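Predicted phosphatase, HAD family (Clostridium acetobutylicum, PDB 3MC1) probably hydrolyses phosphate esters, as a phosphatase of the haloacid dehalogenase superfamily with a metal-binding aspartate site. Local coordinates at residues Y150-L155 with N178-I183; Y170-A175 with K196-N201. All blocks are in the same frame, centred on the assembly; numbering follows the deposited sequence.

Contact 1: Y150-L155 with N178-I183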
loop_
_atom_site.group_PDB
_atom_site.type_symbol
_atom_site.label_atom_id
_atom_site.label_comp_id
_atom_site.label_asym_id
_atom_site.label_seq_id
_atom_site.Cartn_x
_atom_site.Cartn_y
_atom_site.Cartn_z
ATOM N N TYR A 150 12.020 -7.983 2.379
ATOM C CA TYR A 150 11.817 -9.348 1.909
ATOM C C TYR A 150 11.661 -9.367 0.394
ATOM O O TYR A 150 12.153 -10.269 -0.269
ATOM C CB TYR A 150 10.576 -9.972 2.564
ATOM C CG TYR A 150 10.381 -11.442 2.235
ATOM C CD1 TYR A 150 11.318 -12.402 2.625
ATOM C CD2 TYR A 150 9.270 -11.870 1.519
ATOM C CE1 TYR A 150 11.147 -13.758 2.302
ATOM C CE2 TYR A 150 9.091 -13.212 1.189
ATOM C CZ TYR A 150 10.028 -14.152 1.580
ATOM O OH TYR A 150 9.835 -15.479 1.240
ATOM N N ALA A 151 10.972 -8.373 -0.153
ATOM C CA ALA A 151 10.783 -8.301 -1.597
ATOM C C ALA A 151 12.147 -8.135 -2.273
ATOM O O ALA A 151 12.450 -8.805 -3.265
ATOM C CB ALA A 151 9.874 -7.126 -1.950
HETATM N N MSE A 152 12.964 -7.237 -1.730
HETATM C CA MSE A 152 14.288 -7.001 -2.279
HETATM C C MSE A 152 15.133 -8.271 -2.154
HETATM O O MSE A 152 15.794 -8.680 -3.109
HETATM C CB MSE A 152 14.938 -5.820 -1.560
HETATM C CG MSE A 152 14.223 -4.501 -1.845
HETATM SE SE MSE A 152 15.013 -2.985 -0.948
HETATM C CE MSE A 152 16.592 -2.777 -2.059
ATOM N N GLU A 153 15.094 -8.904 -0.986
ATOM C CA GLU A 153 15.832 -10.146 -0.773
ATOM C C GLU A 153 15.383 -11.230 -1.757
ATOM O O GLU A 153 16.209 -11.929 -2.346
ATOM C CB GLU A 153 15.629 -10.645 0.662
ATOM C CG GLU A 153 16.350 -9.810 1.714
ATOM C CD GLU A 153 16.075 -10.287 3.118
ATOM O OE1 GLU A 153 15.527 -11.396 3.268
ATOM O OE2 GLU A 153 16.408 -9.555 4.073
ATOM N N SER A 154 14.071 -11.355 -1.940
ATOM C CA SER A 154 13.504 -12.360 -2.833
ATOM C C SER A 154 13.874 -12.195 -4.293
ATOM O O SER A 154 14.045 -13.183 -5.007
ATOM C CB SER A 154 11.981 -12.364 -2.718
ATOM O OG SER A 154 11.583 -12.718 -1.408
ATOM N N LEU A 155 13.982 -10.949 -4.737
ATOM C CA LEU A 155 14.313 -10.655 -6.128
ATOM C C LEU A 155 15.767 -10.231 -6.295
ATOM O O LEU A 155 16.201 -9.908 -7.396
ATOM C CB LEU A 155 13.390 -9.551 -6.651
ATOM C CG LEU A 155 11.909 -9.923 -6.775
ATOM C CD1 LEU A 155 11.023 -8.681 -6.672
ATOM C CD2 LEU A 155 11.701 -10.624 -8.096
ATOM N N ASN A 178 15.322 0.837 4.163
ATOM C CA ASN A 178 15.887 -0.109 3.209
ATOM C C ASN A 178 16.831 0.634 2.264
ATOM O O ASN A 178 17.233 0.114 1.224
ATOM C CB ASN A 178 14.767 -0.785 2.413
ATOM C CG ASN A 178 14.155 -1.953 3.152
ATOM O OD1 ASN A 178 14.752 -3.032 3.229
ATOM N ND2 ASN A 178 12.963 -1.748 3.711
ATOM N N ASN A 179 17.171 1.862 2.636
ATOM C CA ASN A 179 18.064 2.686 1.834
ATOM C C ASN A 179 17.585 2.930 0.418
ATOM O O ASN A 179 18.380 2.972 -0.527
ATOM C CB ASN A 179 19.460 2.071 1.812
ATOM C CG ASN A 179 20.115 2.118 3.166
ATOM O OD1 ASN A 179 20.173 3.176 3.797
ATOM N ND2 ASN A 179 20.608 0.976 3.629
ATOM N N LEU A 180 16.281 3.116 0.277
ATOM C CA LEU A 180 15.700 3.367 -1.028
ATOM C C LEU A 180 15.113 4.759 -1.118
ATOM O O LEU A 180 14.521 5.262 -0.161
ATOM C CB LEU A 180 14.565 2.387 -1.322
ATOM C CG LEU A 180 14.824 0.898 -1.496
ATOM C CD1 LEU A 180 13.482 0.218 -1.772
ATOM C CD2 LEU A 180 15.795 0.670 -2.646
ATOM N N PRO A 181 15.287 5.413 -2.271
ATOM C CA PRO A 181 14.706 6.749 -2.392
ATOM C C PRO A 181 13.213 6.482 -2.517
ATOM O O PRO A 181 12.805 5.382 -2.919
ATOM C CB PRO A 181 15.313 7.279 -3.684
ATOM C CG PRO A 181 15.523 6.040 -4.488
ATOM C CD PRO A 181 16.056 5.054 -3.473
ATOM N N SER A 182 12.403 7.467 -2.158
ATOM C CA SER A 182 10.967 7.302 -2.236
ATOM C C SER A 182 10.280 8.470 -2.921
ATOM O O SER A 182 10.719 9.615 -2.819
ATOM C CB SER A 182 10.384 7.132 -0.832
ATOM O OG SER A 182 10.722 8.227 0.002
ATOM N N ILE A 183 9.222 8.153 -3.655
ATOM C CA ILE A 183 8.406 9.158 -4.304
ATOM C C ILE A 183 7.051 9.023 -3.612
ATOM O O ILE A 183 6.421 7.961 -3.664
ATOM C CB ILE A 183 8.180 8.887 -5.797
ATOM C CG1 ILE A 183 9.506 8.864 -6.561
ATOM C CG2 ILE A 183 7.271 9.989 -6.368
ATOM C CD1 ILE A 183 9.329 8.614 -8.062
#
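Met152, a selenomethionine of helix 144-155, faces the bend that carries the chain from helix 169-176 into strand 182-185; the backbones stay well apart, with 9.0 Å between Met152 CA and Asn178 CA. The gap is filled from both sides, by Met152 and by the Asn178 and Leu180 side chains. Met152 runs extended as far as the selenium, with chi2 at 180°, then bends at chi3 (75°), turning the methyl group onto Leu180. Met152 and Leu180 meet tip to tip, each offering two atoms: Met152 SE lies 3.6 Å from Leu180 CD1, and Met152 CE lies 3.6 Å from Leu180 CD2. Selenium also rests against the Asn178 side chain, 4.0 Å from Asn178 CB. The bend is a Schellman motif closing helix 169-176, in which Asn179 takes positive phi and Leu180 N bonds back to Ala175 O. In this Rossmann-like HAD core the contact packs helix 144-155 against the connection from helix 169-176 to strand 182-185. The Asn178 amide binds both helices, its ND2 donating to Gly174 O and to Glu145 O, two bonds that satisfy the buried ND2. Leu180 also packs on Ala162 of strand 162-166, while Met152 touches Ser159.

Contact 2: Y170-A175 with K196-N201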
loop_
_atom_site.group_PDB
_atom_site.type_symbol
_atom_site.label_atom_id
_atom_site.label_comp_id
_atom_site.label_asym_id
_atom_site.label_seq_id
_atom_site.Cartn_x
_atom_site.Cartn_y
_atom_site.Cartn_z
ATOM N N TYR A 170 4.406 5.951 6.157
ATOM C CA TYR A 170 4.866 4.588 6.401
ATOM C C TYR A 170 5.691 4.079 5.224
ATOM O O TYR A 170 6.651 3.314 5.399
ATOM C CB TYR A 170 3.664 3.678 6.629
ATOM C CG TYR A 170 2.775 4.164 7.749
ATOM C CD1 TYR A 170 3.212 4.127 9.073
ATOM C CD2 TYR A 170 1.515 4.706 7.484
ATOM C CE1 TYR A 170 2.420 4.618 10.110
ATOM C CE2 TYR A 170 0.712 5.206 8.516
ATOM C CZ TYR A 170 1.173 5.158 9.826
ATOM O OH TYR A 170 0.397 5.652 10.853
ATOM N N ASP A 171 5.309 4.501 4.022
ATOM C CA ASP A 171 6.027 4.101 2.828
ATOM C C ASP A 171 7.398 4.764 2.792
ATOM O O ASP A 171 8.391 4.130 2.435
ATOM C CB ASP A 171 5.216 4.474 1.595
ATOM C CG ASP A 171 3.930 3.683 1.508
ATOM O OD1 ASP A 171 4.029 2.445 1.446
ATOM O OD2 ASP A 171 2.838 4.286 1.513
ATOM N N VAL A 172 7.450 6.036 3.173
ATOM C CA VAL A 172 8.707 6.775 3.191
ATOM C C VAL A 172 9.648 6.162 4.225
ATOM O O VAL A 172 10.816 5.908 3.937
ATOM C CB VAL A 172 8.478 8.274 3.534
ATOM C CG1 VAL A 172 9.801 9.024 3.497
ATOM C CG2 VAL A 172 7.498 8.894 2.544
ATOM N N ILE A 173 9.126 5.920 5.424
ATOM C CA ILE A 173 9.908 5.329 6.500
ATOM C C ILE A 173 10.409 3.938 6.093
ATOM O O ILE A 173 11.574 3.598 6.318
ATOM C CB ILE A 173 9.057 5.236 7.799
ATOM C CG1 ILE A 173 8.622 6.642 8.223
ATOM C CG2 ILE A 173 9.849 4.562 8.911
ATOM C CD1 ILE A 173 7.542 6.682 9.286
ATOM N N GLY A 174 9.529 3.141 5.491
ATOM C CA GLY A 174 9.905 1.803 5.055
ATOM C C GLY A 174 10.986 1.842 3.987
ATOM O O GLY A 174 11.873 0.985 3.954
ATOM N N ALA A 175 10.911 2.841 3.115
ATOM C CA ALA A 175 11.893 3.003 2.043
ATOM C C ALA A 175 13.231 3.424 2.637
ATOM O O ALA A 175 14.275 2.851 2.327
ATOM C CB ALA A 175 11.413 4.050 1.045
ATOM N N LYS A 196 6.199 15.139 3.375
ATOM C CA LYS A 196 7.358 16.014 3.498
ATOM C C LYS A 196 8.027 15.831 4.860
ATOM O O LYS A 196 9.247 15.730 4.940
ATOM C CB LYS A 196 6.941 17.475 3.322
ATOM C CG LYS A 196 8.082 18.471 3.473
ATOM C CD LYS A 196 7.547 19.898 3.549
ATOM C CE LYS A 196 8.645 20.901 3.887
ATOM N NZ LYS A 196 8.111 22.297 3.991
ATOM N N ASN A 197 7.225 15.791 5.922
ATOM C CA ASN A 197 7.744 15.624 7.278
ATOM C C ASN A 197 8.252 14.214 7.553
ATOM O O ASN A 197 8.976 13.987 8.524
ATOM C CB ASN A 197 6.677 15.975 8.317
ATOM C CG ASN A 197 6.357 17.458 8.350
ATOM O OD1 ASN A 197 7.259 18.302 8.370
ATOM N ND2 ASN A 197 5.065 17.786 8.368
ATOM N N ALA A 198 7.863 13.269 6.702
ATOM C CA ALA A 198 8.297 11.886 6.850
ATOM C C ALA A 198 9.673 11.767 6.224
ATOM O O ALA A 198 10.449 10.877 6.565
ATOM C CB ALA A 198 7.319 10.946 6.154
ATOM N N GLY A 199 9.968 12.678 5.302
ATOM C CA GLY A 199 11.259 12.671 4.641
ATOM C C GLY A 199 11.200 12.218 3.203
ATOM O O GLY A 199 12.228 11.950 2.594
ATOM N N ALA A 200 9.995 12.129 2.653
ATOM C CA ALA A 200 9.825 11.686 1.271
ATOM C C ALA A 200 10.902 12.334 0.411
ATOM O O ALA A 200 11.138 13.531 0.493
ATOM C CB ALA A 200 8.439 12.065 0.759
ATOM N N ASN A 201 11.571 11.533 -0.404
ATOM C CA ASN A 201 12.630 12.044 -1.260
ATOM C C ASN A 201 12.078 12.772 -2.491
ATOM O O ASN A 201 12.761 13.595 -3.102
ATOM C CB ASN A 201 13.561 10.882 -1.650
ATOM C CG ASN A 201 14.270 10.266 -0.446
ATOM O OD1 ASN A 201 15.183 10.869 0.123
ATOM N ND2 ASN A 201 13.851 9.065 -0.052
#
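Val172 of helix 169-176 points its branched side chain at the turn that ends helix 192-198, and its two methyl groups divide the work. CG1 is anti to the backbone N (chi1 -178°) and meets main chain: Val172 CG1 lies 3.2 Å from Ala200 N, a close approach for a methyl carbon, and 3.6 Å from Ala198 O. The other branch meets a side chain, Val172 CG2 lying 3.8 Å from Ala200 CB. Ala198 directs its methyl group at the helix, with Ala198 CB 3.9 Å from Val172 CB. Both alanine methyls meet the valine from the side of the turn, at its root and at CG2, with the backbone of Gly199 and Ala200 against CG1; with small residues in the turn, the backbones approach to 5.4 Å, from Val172 CA to Ala200 CA. Gly199 is the first residue beyond the helical turn, in a Schellman motif, at phi 108°, a positive value that glycine adopts readily. No hydrogen bond crosses; the contact is van der Waals, methyl against methyl and methyl against peptide. The sodium ion held by Asp10, Asp12 and Asp167 lies about 10 Å from the Val172 side chain. Val172 also touches Ser182 of strand 182-185, and Ala175 packs on Met164 of strand 162-166, so the turn leading into edge strand 202-204 lies against a helix seated on the parallel sheet of the Rossmann-like HAD core.

How the contacts relate
Of the elements involved, helix 144-155 comes first, followed by strand 162-166, helix 169-176, strand 182-185, helix 192-198 and edge strand 202-204. Contact 1 closes a loop of 22 residues between 150-155 and 178-183; contact 2 begins inside it, at 170-175, and closes 20 residues later at 196-201. The two therefore cross rather than nest, and their centres are 13 Å apart. Helix 169-176 and the bend after it link them: contact 1 ties that bend back to helix 144-155, contact 2 ties helix 169-176 forward to the turn before strand 202-204.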